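Local coordinates for protein CT_858 (Chlamydia trachomatis, PDB 3DOR), which is a secreted chlamydial protease, probably a serine-type endopeptidase that cleaves proteins within their chains, at residues B[396-401]-B[405-410]. Sequence-based numbering, arbitrary orientation.
Sequences LALGDN and YTVDLQ
The carbonyl oxygen of Asp400 is gripped twice: Val407 N donates to Asp400 O at 3.0 Å, nearly straight but from above the carbonyl plane, and a water donates to the same Asp400 O at 2.7 Å. That water also donates to Val407 O, 2.8 Å away, so the direct N-H bond and the water bridge together link both backbone polar groups of Val407 to one carbonyl. The valine side chain packs beside this polar link. A chi1 of 168° sets CG1 anti to the backbone N and CG2 beside it; CG2 presses on Gly399 O at 3.1 Å, a tight approach, and also lies over Asn401 CA. Both methyls meet Leu398 CB, each at 4.0 Å, the two side chains crossing at about a right angle, while Leu398 also packs on Leu415 and Trp381. Gly399 leaves helix 391-398 with positive phi and turns the chain toward the strand, where Asn401 faces Thr406 as a non-hydrogen-bonded antiparallel pair, CA to CA 4.4 Å. The CB of Tyr405 leaves the backbone away from 396-401, and its OH hydrogen-bonds to His446 N. A short two-stranded antiparallel β-hairpin (401-402 with 405-406) thus links helices 391-398 and 409-428 within the S41 peptidase region.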
# COMPACT_ATOMS: atom_id res chain seq x y z
N LEU B 396 19.75 18.29 3.36
CA LEU B 396 20.32 16.96 3.16
C LEU B 396 19.38 15.87 3.67
O LEU B 396 19.19 14.83 3.03
CB LEU B 396 21.68 16.84 3.87
CG LEU B 396 22.30 15.44 3.87
CD1 LEU B 396 22.34 14.89 2.45
CD2 LEU B 396 23.71 15.50 4.46
N ALA B 397 18.79 16.10 4.83
CA ALA B 397 17.89 15.12 5.43
C ALA B 397 16.51 15.04 4.76
O ALA B 397 15.94 13.96 4.62
CB ALA B 397 17.73 15.43 6.92
N LEU B 398 15.99 16.19 4.34
CA LEU B 398 14.65 16.26 3.76
C LEU B 398 14.56 16.50 2.26
O LEU B 398 13.54 16.21 1.65
CB LEU B 398 13.87 17.35 4.50
CG LEU B 398 13.74 17.10 6.00
CD1 LEU B 398 13.30 18.37 6.72
CD2 LEU B 398 12.75 15.97 6.21
N GLY B 399 15.64 17.02 1.68
CA GLY B 399 15.65 17.33 0.26
C GLY B 399 15.54 18.84 0.17
O GLY B 399 15.23 19.49 1.17
N ASP B 400 15.81 19.42 -1.00
CA ASP B 400 15.74 20.87 -1.14
C ASP B 400 14.32 21.39 -0.94
O ASP B 400 14.12 22.54 -0.56
CB ASP B 400 16.28 21.32 -2.50
CG ASP B 400 17.79 21.10 -2.64
OD1 ASP B 400 18.50 21.07 -1.60
OD2 ASP B 400 18.27 20.99 -3.79
N ASN B 401 13.33 20.55 -1.21
CA ASN B 401 11.94 20.94 -1.01
C ASN B 401 11.08 19.71 -0.85
O ASN B 401 11.43 18.63 -1.31
CB ASN B 401 11.43 21.77 -2.20
CG ASN B 401 11.35 20.97 -3.48
OD1 ASN B 401 12.14 21.18 -4.40
ND2 ASN B 401 10.41 20.03 -3.54
N TYR B 405 7.51 22.65 -1.41
CA TYR B 405 7.74 23.53 -0.26
C TYR B 405 9.22 23.58 0.11
O TYR B 405 9.84 22.55 0.39
CB TYR B 405 6.91 23.08 0.94
CG TYR B 405 6.79 24.16 1.99
CD1 TYR B 405 5.80 25.13 1.91
CD2 TYR B 405 7.68 24.21 3.06
CE1 TYR B 405 5.68 26.13 2.88
CE2 TYR B 405 7.58 25.21 4.04
CZ TYR B 405 6.58 26.16 3.94
OH TYR B 405 6.48 27.15 4.90
N THR B 406 9.76 24.79 0.14
CA THR B 406 11.17 25.01 0.44
C THR B 406 11.59 24.49 1.81
O THR B 406 10.98 24.83 2.82
CB THR B 406 11.52 26.51 0.35
OG1 THR B 406 11.13 27.01 -0.94
CG2 THR B 406 13.03 26.70 0.54
N VAL B 407 12.64 23.66 1.84
CA VAL B 407 13.13 23.11 3.09
C VAL B 407 14.09 24.07 3.80
O VAL B 407 15.00 24.63 3.19
CB VAL B 407 13.82 21.73 2.89
CG1 VAL B 407 14.57 21.31 4.15
CG2 VAL B 407 12.76 20.68 2.55
N ASP B 408 13.85 24.22 5.10
CA ASP B 408 14.59 25.13 5.98
C ASP B 408 14.91 24.45 7.30
O ASP B 408 14.47 23.34 7.56
CB ASP B 408 13.71 26.34 6.30
CG ASP B 408 14.33 27.62 5.89
OD1 ASP B 408 13.69 28.68 6.08
OD2 ASP B 408 15.46 27.56 5.36
N LEU B 409 15.65 25.15 8.15
CA LEU B 409 15.95 24.64 9.48
C LEU B 409 14.59 24.79 10.19
O LEU B 409 14.20 23.97 11.02
CB LEU B 409 16.98 25.52 10.19
CG LEU B 409 18.09 24.86 11.03
CD1 LEU B 409 18.57 25.88 12.06
CD2 LEU B 409 17.59 23.60 11.73
N GLN B 410 13.87 25.85 9.83
CA GLN B 410 12.55 26.13 10.38
C GLN B 410 11.64 24.94 10.12
O GLN B 410 10.86 24.52 10.98
CB GLN B 410 11.96 27.39 9.74
CG GLN B 410 10.52 27.69 10.16
CD GLN B 410 10.33 27.72 11.67
OE1 GLN B 410 10.35 26.68 12.34
NE2 GLN B 410 10.15 28.91 12.23
O HOH W 1 15.78 24.42 0.50